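Local structure of peptidase M14, carboxypeptidase A (Thermoplasmatales archaeon SCGC AB-540-F20, 4XED) at residues Y24-V29 / G91-T96; F28-P33 / A78-I83; I38-E43 / E60-S65. The protein probably trims peptides from their C-terminal end as an M14-family zinc carboxypeptidase, whose calcium-binding PKD domain, the part modelled, probably serves in binding. All blocks are in the same frame, centred on the assembly; numbering follows the deposited sequence. Where two conformers were deposited one is given.

Contact 1: Y24-V29 / G91-T96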
# COMPACT_ATOMS: atom_id res chain seq x y z
N TYR A 24 -6.18 5.96 11.00
CA TYR A 24 -6.95 4.90 10.32
C TYR A 24 -6.03 3.78 9.84
O TYR A 24 -4.87 4.02 9.52
CB TYR A 24 -7.75 5.49 9.16
CG TYR A 24 -8.81 6.49 9.63
CD1 TYR A 24 -10.00 6.07 10.24
CD2 TYR A 24 -8.61 7.84 9.45
CE1 TYR A 24 -10.95 6.97 10.67
CE2 TYR A 24 -9.55 8.76 9.90
CZ TYR A 24 -10.71 8.31 10.49
OH TYR A 24 -11.64 9.24 10.91
N ASN A 25 -6.57 2.56 9.80
CA ASN A 25 -5.83 1.36 9.41
C ASN A 25 -6.12 0.93 7.99
O ASN A 25 -7.28 0.85 7.59
CB ASN A 25 -6.23 0.19 10.31
CG ASN A 25 -5.84 0.41 11.73
OD1 ASN A 25 -4.71 0.77 12.01
ND2 ASN A 25 -6.76 0.17 12.63
N TYR A 26 -5.06 0.62 7.26
CA TYR A 26 -5.13 0.14 5.88
C TYR A 26 -4.49 -1.24 5.77
O TYR A 26 -3.40 -1.47 6.28
CB TYR A 26 -4.49 1.20 4.92
CG TYR A 26 -5.34 2.44 4.99
CD1 TYR A 26 -6.44 2.61 4.16
CD2 TYR A 26 -5.12 3.40 5.96
CE1 TYR A 26 -7.31 3.66 4.32
CE2 TYR A 26 -5.98 4.51 6.12
CZ TYR A 26 -7.07 4.61 5.31
OH TYR A 26 -7.92 5.70 5.50
N THR A 27 -5.19 -2.11 5.06
CA THR A 27 -4.77 -3.48 4.85
C THR A 27 -4.23 -3.61 3.43
O THR A 27 -4.91 -3.23 2.47
CB THR A 27 -5.95 -4.43 5.05
OG1 THR A 27 -6.45 -4.29 6.38
CG2 THR A 27 -5.53 -5.86 4.78
N PHE A 28 -3.00 -4.14 3.31
CA PHE A 28 -2.31 -4.27 2.03
C PHE A 28 -2.03 -5.74 1.80
O PHE A 28 -1.53 -6.44 2.72
CB PHE A 28 -0.98 -3.51 2.03
CG PHE A 28 -1.12 -2.03 2.24
CD1 PHE A 28 -1.24 -1.49 3.51
CD2 PHE A 28 -1.13 -1.15 1.18
CE1 PHE A 28 -1.38 -0.13 3.72
CE2 PHE A 28 -1.28 0.22 1.38
CZ PHE A 28 -1.39 0.71 2.67
N VAL A 29 -2.25 -6.22 0.58
CA VAL A 29 -1.81 -7.58 0.27
C VAL A 29 -1.67 -7.81 -1.21
O VAL A 29 -2.44 -7.29 -2.02
CB VAL A 29 -2.78 -8.65 0.86
CG1 VAL A 29 -4.16 -8.52 0.26
CG2 VAL A 29 -2.23 -10.08 0.69
N GLY A 91 -1.74 -0.56 -6.96
CA GLY A 91 -3.11 -0.58 -6.49
C GLY A 91 -3.39 0.75 -5.83
O GLY A 91 -2.46 1.38 -5.32
N THR A 92 -4.63 1.22 -5.87
CA THR A 92 -4.96 2.55 -5.36
C THR A 92 -6.29 2.59 -4.62
O THR A 92 -7.24 1.84 -4.95
CB THR A 92 -4.98 3.63 -6.49
OG1 THR A 92 -6.21 3.59 -7.22
CG2 THR A 92 -3.81 3.48 -7.46
N LEU A 93 -6.35 3.47 -3.62
CA LEU A 93 -7.56 3.75 -2.86
C LEU A 93 -7.60 5.22 -2.55
O LEU A 93 -6.65 5.77 -1.98
CB LEU A 93 -7.53 2.97 -1.54
CG LEU A 93 -8.80 3.03 -0.69
CD1 LEU A 93 -10.00 2.35 -1.34
CD2 LEU A 93 -8.55 2.44 0.70
N GLU A 94 -8.72 5.87 -2.88
CA GLU A 94 -8.89 7.30 -2.62
C GLU A 94 -9.52 7.53 -1.24
O GLU A 94 -10.61 7.01 -0.95
CB GLU A 94 -9.75 7.89 -3.73
CG GLU A 94 -10.07 9.33 -3.60
CD GLU A 94 -11.33 9.70 -4.38
OE1 GLU A 94 -12.47 9.48 -3.86
OE2 GLU A 94 -11.17 10.20 -5.51
N VAL A 95 -8.84 8.32 -0.42
CA VAL A 95 -9.29 8.59 0.95
C VAL A 95 -9.56 10.08 1.09
O VAL A 95 -8.70 10.93 0.84
CB VAL A 95 -8.17 8.20 1.91
CG1 VAL A 95 -8.56 8.50 3.33
CG2 VAL A 95 -7.87 6.69 1.77
N THR A 96 -10.78 10.41 1.50
CA THR A 96 -11.22 11.80 1.65
C THR A 96 -11.21 12.22 3.13
O THR A 96 -11.73 11.53 3.99
CB THR A 96 -12.63 11.99 1.06
OG1 THR A 96 -12.60 11.62 -0.32
CG2 THR A 96 -13.07 13.42 1.18

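Contact 2: F28-P33 / A78-I83. With CA (calcium ion), chain B; EDO (1,2-ethanediol), chain C.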
# COMPACT_ATOMS: atom_id res chain seq x y z
N PHE A 28 -3.00 -4.14 3.31
CA PHE A 28 -2.31 -4.27 2.03
C PHE A 28 -2.03 -5.74 1.80
O PHE A 28 -1.53 -6.44 2.72
CB PHE A 28 -0.98 -3.51 2.03
CG PHE A 28 -1.12 -2.03 2.24
CD1 PHE A 28 -1.24 -1.49 3.51
CD2 PHE A 28 -1.13 -1.15 1.18
CE1 PHE A 28 -1.38 -0.13 3.72
CE2 PHE A 28 -1.28 0.22 1.38
CZ PHE A 28 -1.39 0.71 2.67
N VAL A 29 -2.25 -6.22 0.58
CA VAL A 29 -1.81 -7.58 0.27
C VAL A 29 -1.67 -7.81 -1.21
O VAL A 29 -2.44 -7.29 -2.02
CB VAL A 29 -2.78 -8.65 0.86
CG1 VAL A 29 -4.16 -8.52 0.26
CG2 VAL A 29 -2.23 -10.08 0.69
N THR A 30 -0.66 -8.59 -1.57
CA THR A 30 -0.58 -9.13 -2.90
C THR A 30 0.07 -10.51 -2.83
O THR A 30 0.49 -10.94 -1.75
CB THR A 30 0.18 -8.20 -3.84
OG1 THR A 30 -0.15 -8.57 -5.18
CG2 THR A 30 1.70 -8.27 -3.65
N THR A 31 0.11 -11.17 -3.97
CA THR A 31 0.85 -12.41 -4.14
C THR A 31 1.84 -12.26 -5.28
O THR A 31 1.67 -11.46 -6.19
CB THR A 31 -0.08 -13.61 -4.45
OG1 THR A 31 -0.75 -13.41 -5.69
CG2 THR A 31 -1.14 -13.78 -3.39
N ASP A 32 2.91 -13.05 -5.20
CA ASP A 32 3.83 -13.21 -6.31
C ASP A 32 3.55 -14.56 -6.97
O ASP A 32 3.43 -15.55 -6.27
CB ASP A 32 5.27 -13.11 -5.79
CG ASP A 32 6.31 -13.25 -6.89
OD1 ASP A 32 6.65 -14.41 -7.25
OD2 ASP A 32 6.76 -12.21 -7.45
N PRO A 33 3.51 -14.61 -8.32
CA PRO A 33 3.16 -15.86 -9.01
C PRO A 33 4.13 -16.99 -8.77
O PRO A 33 3.75 -18.15 -8.96
CB PRO A 33 3.18 -15.47 -10.49
CG PRO A 33 2.91 -14.02 -10.52
CD PRO A 33 3.57 -13.48 -9.27
N ALA A 78 -0.10 1.52 -3.64
CA ALA A 78 0.87 0.53 -3.24
C ALA A 78 1.30 -0.30 -4.43
O ALA A 78 0.48 -0.75 -5.22
CB ALA A 78 0.32 -0.37 -2.15
N LYS A 79 2.60 -0.52 -4.54
CA LYS A 79 3.19 -1.47 -5.50
C LYS A 79 4.10 -2.43 -4.73
O LYS A 79 4.42 -2.17 -3.55
CB LYS A 79 3.91 -0.77 -6.64
CG LYS A 79 5.11 0.03 -6.21
CD LYS A 79 5.84 0.68 -7.39
CE LYS A 79 6.89 1.71 -6.88
NZ LYS A 79 7.76 2.20 -8.02
N ALA A 80 4.48 -3.53 -5.36
CA ALA A 80 5.30 -4.51 -4.69
C ALA A 80 6.41 -4.95 -5.65
O ALA A 80 6.27 -4.91 -6.88
CB ALA A 80 4.48 -5.71 -4.29
N LYS A 81 7.53 -5.42 -5.10
CA LYS A 81 8.57 -6.00 -5.93
C LYS A 81 9.07 -7.25 -5.24
O LYS A 81 9.10 -7.35 -4.02
CB LYS A 81 9.71 -5.03 -6.20
CG LYS A 81 10.63 -4.80 -5.05
CD LYS A 81 11.70 -3.76 -5.41
CE LYS A 81 12.53 -3.44 -4.21
NZ LYS A 81 13.63 -2.48 -4.54
N ASP A 82 9.44 -8.22 -6.04
CA ASP A 82 9.98 -9.43 -5.46
C ASP A 82 11.48 -9.32 -5.16
O ASP A 82 12.05 -8.26 -5.28
CB ASP A 82 9.64 -10.63 -6.36
CG ASP A 82 10.25 -10.58 -7.75
OD1 ASP A 82 11.18 -9.81 -8.02
OD2 ASP A 82 9.78 -11.38 -8.59
N ILE A 83 12.10 -10.43 -4.75
CA ILE A 83 13.48 -10.43 -4.32
C ILE A 83 14.41 -10.11 -5.48
O ILE A 83 15.48 -9.54 -5.26
CB ILE A 83 13.86 -11.79 -3.68
CG1 ILE A 83 12.94 -12.06 -2.49
CG2 ILE A 83 15.32 -11.84 -3.26
CD1 ILE A 83 12.80 -10.88 -1.49
CA CA B . 8.42 -13.30 -8.85
C1 EDO C . 9.44 5.11 -6.59
O1 EDO C . 9.75 3.74 -6.84
C2 EDO C . 7.98 5.33 -6.95
O2 EDO C . 7.78 6.72 -7.25

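Contact 3: I38-E43 / E60-S65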
# COMPACT_ATOMS: atom_id res chain seq x y z
N ILE A 38 8.12 -10.54 -1.00
CA ILE A 38 8.03 -9.21 -1.63
C ILE A 38 8.15 -8.07 -0.62
O ILE A 38 7.89 -8.24 0.57
CB ILE A 38 6.72 -8.99 -2.50
CG1 ILE A 38 5.45 -8.75 -1.65
CG2 ILE A 38 6.53 -10.15 -3.47
CD1 ILE A 38 4.93 -9.94 -0.91
N THR A 39 8.52 -6.89 -1.13
CA THR A 39 8.51 -5.66 -0.37
C THR A 39 7.47 -4.73 -1.01
O THR A 39 7.17 -4.86 -2.19
CB THR A 39 9.88 -4.95 -0.32
OG1 THR A 39 10.40 -4.76 -1.64
CG2 THR A 39 10.86 -5.77 0.52
N TYR A 40 6.92 -3.82 -0.22
CA TYR A 40 5.91 -2.88 -0.67
C TYR A 40 6.43 -1.44 -0.67
O TYR A 40 7.17 -1.05 0.22
CB TYR A 40 4.68 -2.94 0.24
CG TYR A 40 3.92 -4.25 0.21
CD1 TYR A 40 2.90 -4.47 -0.73
CD2 TYR A 40 4.20 -5.26 1.11
CE1 TYR A 40 2.19 -5.66 -0.76
CE2 TYR A 40 3.50 -6.46 1.09
CZ TYR A 40 2.49 -6.65 0.15
OH TYR A 40 1.76 -7.82 0.05
N TYR A 41 5.99 -0.68 -1.66
CA TYR A 41 6.23 0.76 -1.73
C TYR A 41 4.85 1.39 -1.66
O TYR A 41 4.01 1.15 -2.52
CB TYR A 41 6.97 1.16 -3.02
CG TYR A 41 7.39 2.59 -3.05
CD1 TYR A 41 6.47 3.61 -3.22
CD2 TYR A 41 8.74 2.94 -2.94
CE1 TYR A 41 6.84 4.91 -3.26
CE2 TYR A 41 9.14 4.28 -2.98
CZ TYR A 41 8.17 5.26 -3.14
OH TYR A 41 8.49 6.60 -3.21
N ILE A 42 4.59 2.13 -0.58
CA ILE A 42 3.30 2.75 -0.31
C ILE A 42 3.46 4.27 -0.37
O ILE A 42 4.36 4.84 0.26
CB ILE A 42 2.78 2.33 1.07
CG1 ILE A 42 2.59 0.80 1.12
CG2 ILE A 42 1.52 3.10 1.45
CD1 ILE A 42 2.38 0.28 2.51
N GLU A 43 2.54 4.92 -1.08
CA GLU A 43 2.35 6.38 -1.06
C GLU A 43 1.07 6.67 -0.30
O GLU A 43 0.02 6.11 -0.61
CB GLU A 43 2.19 6.93 -2.47
CG GLU A 43 3.40 6.80 -3.34
CD GLU A 43 3.15 7.26 -4.76
OE1 GLU A 43 1.96 7.43 -5.16
OE2 GLU A 43 4.14 7.47 -5.48
N GLU A 60 0.71 -12.55 2.41
CA GLU A 60 0.55 -12.09 3.77
C GLU A 60 -0.08 -10.71 3.84
O GLU A 60 0.42 -9.78 3.23
CB GLU A 60 1.92 -12.06 4.45
CG GLU A 60 1.91 -11.62 5.90
CD GLU A 60 3.31 -11.54 6.51
OE1 GLU A 60 4.30 -11.96 5.84
OE2 GLU A 60 3.38 -11.03 7.64
N GLU A 61 -1.18 -10.58 4.57
CA GLU A 61 -1.81 -9.26 4.75
C GLU A 61 -1.01 -8.46 5.76
O GLU A 61 -0.64 -8.98 6.82
CB GLU A 61 -3.26 -9.38 5.21
CG GLU A 61 -4.20 -9.98 4.17
CD GLU A 61 -5.64 -10.02 4.67
OE1 GLU A 61 -5.94 -10.82 5.61
OE2 GLU A 61 -6.48 -9.24 4.17
N VAL A 62 -0.70 -7.22 5.39
CA VAL A 62 0.06 -6.35 6.27
C VAL A 62 -0.77 -5.09 6.48
O VAL A 62 -1.31 -4.52 5.52
CB VAL A 62 1.47 -6.07 5.71
CG1 VAL A 62 2.25 -7.33 5.62
CG2 VAL A 62 1.44 -5.48 4.38
N ILE A 63 -0.89 -4.67 7.73
CA ILE A 63 -1.77 -3.57 8.11
C ILE A 63 -0.92 -2.43 8.62
O ILE A 63 -0.14 -2.61 9.56
CB ILE A 63 -2.86 -4.02 9.13
CG1 ILE A 63 -3.68 -5.16 8.45
CG2 ILE A 63 -3.68 -2.85 9.56
CD1 ILE A 63 -4.66 -5.95 9.23
N PHE A 64 -1.05 -1.26 8.00
CA PHE A 64 -0.36 -0.04 8.42
C PHE A 64 -1.35 1.08 8.62
O PHE A 64 -2.29 1.21 7.84
CB PHE A 64 0.66 0.39 7.38
CG PHE A 64 1.70 -0.63 7.13
CD1 PHE A 64 2.55 -1.07 8.14
CD2 PHE A 64 1.83 -1.16 5.87
CE1 PHE A 64 3.52 -2.03 7.88
CE2 PHE A 64 2.78 -2.10 5.60
CZ PHE A 64 3.63 -2.55 6.61
N SER A 65 -1.12 1.89 9.65
CA SER A 65 -1.98 3.00 9.94
C SER A 65 -1.38 4.32 9.45
O SER A 65 -0.18 4.43 9.25
CB SER A 65 -2.29 3.06 11.43
OG SER A 65 -1.13 3.22 12.21
O HOH W 1 2.67 -9.68 1.73

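Contact 1: Y24-V29 / G91-T96
Tyr-26 carries its side of this contact alone, laying its ring between the strands to meet Leu-93 and Val-95. Across the interface there is no hydrogen bond, only van der Waals packing. CD2 of Leu-93 comes up at the ring edge, near its plane, 4.0 Å from Tyr-26 CE1, with the two side chains crossing at about a right angle. Val-95 and Tyr-26 point at each other from opposite directions, and the two branches of Val-95 share the phenol end: CG2 lies 4.0 Å from Tyr-26 CE1, while CG1 is 3.6 Å from Tyr-26 OH. The latter branch gets there because it sits anti to its own backbone N (chi1 178°). The polar need of Tyr-26 is met outside the pair, where OH hydrogen-bonds to the carbonyl oxygen of Pro-15. Swapping in an alanine would probably leave the methyls of Leu-93 and Val-95 facing a gap and the Pro-15 carbonyl without its donor. Tyr-26 belongs to the middle strand of the three-stranded sheet, its backbone bonded to Phe-64, and Val-95 also packs on Val-76 of strand 72-82; the contact joins strand 24-29 to 91-97, an outermost strand of the facing sheet.

Contact 2: F28-P33 / A78-I83
Asp-32 and Asp-82 reach one calcium ion through different first torsions: CG of Asp-32 is anti to its backbone N (chi1 -179°), whereas CG of Asp-82 is turned in between N and the carbonyl carbon (chi1 63°). Asp-32 then chelates the metal with both oxygens, OD1 at 2.6 Å from the calcium and OD2 at 2.4 Å. Asp-82 gives a single oxygen, its OD2 lying 2.4 Å from the calcium. The carboxylate planes are turned 49° apart, and Asp-32 OD2 stands only 3.3 Å from Asp-82 OD2, a proximity that the shared cation is likely to make tolerable. Asn-4, Asp-5, Asn-34 and Asp-36 complete the seven-oxygen site, Asp-5 through its backbone carbonyl; Asp-82 also has a polar partner in Tyr-86.

Away from the metal the contact turns apolar. CB of Ala-80 meets the methyl CG2 of Thr-30 at 3.8 Å, while the hydroxyl of Thr-30 hydrogen-bonds to the carbonyl oxygen of Asn-8. One step further, CB of Ala-78 sits at the edge of the Phe-28 ring, near its plane, 3.7 Å from CD2 of that ring. With only a CB to fit in, CA of Phe-28 is 7.8 Å from CA of Ala-78 and CA of Thr-30 is 7.7 Å from CA of Ala-80. Residues 28-33 carry the chain from strand 24-29 of one sheet into the calcium loop, facing residues 78-82 in the other; Val-12 of strand 11-13 and Ile-42 of strand 38-43 pack against both Phe-28 and Ala-78.

Contact 3: I38-E43 / E60-S65
Tyr-40 and Ile-42 face Val-62 and Phe-64 across the interior of the PKD beta-sandwich, the immunoglobulin-like fold in which two antiparallel sheets pack face to face. No hydrogen bond joins the segments directly. The first shell is two apolar pairs, in register with the alternating inward residues of each strand. CE2 of Tyr-40 lies 4.0 Å from CG2 of Val-62, the methyl approaching the ring obliquely. In the second pair Ile-42 leads with the end of its longer branch: CD1 is 3.7 Å from CD2 of Phe-64 and 3.9 Å from CE2 of the same ring, again at a slant. That reach comes from an extended chain, with CG1 anti to the carbonyl carbon (chi1 -61°) and CD1 carried straight onward (chi2 167°).

The next shell holds these groups in place. Phe-64 also rests against Ile-53 and Tyr-56 of strand 49-56 and Tyr-40 on Ala-80, while backbone bonds from Tyr-40 to Ile-53 and from Ile-42 to Glu-50 set strand 38-43 in its sheet. The phenol end is held by two bonds: OH accepts a hydrogen bond from the backbone N-H of Thr-30 and gives its own proton to a water, which should hold the phenol end in position and satisfies a hydroxyl on a buried residue. Direct contact with Glu-60 is wide, Tyr-40 OH being 4.0 Å from Glu-60 O, so the water spans it. Lying in the plane of the Tyr-40 ring at its edge, this water is 2.7 Å from Tyr-40 OH and donates to Glu-60 O, also at 2.7 Å.

All three contacts are buried between the two halves of the sandwich, contacts 1 and 3 strand to strand and contact 2 partly through loop 30-33. Contacts 1 and 2 start from strand 24-29 and share Phe-28, but diverge: contact 1 goes to the outermost strand 91-97, contact 2 to its neighbour 72-82, and Gly-91 N and Ala-78 O probably hydrogen-bond where they adjoin. Contact 3 is nested along the chain within the loops closed by both, and its strand 62-66 pairs with 24-29 while 38-43 pairs with 72-82. Chemistry follows place: contacts 1 and 3, nearer the chain centre, are apolar with tyrosine hydroxyls tied down; contact 2 runs outward to a metal site.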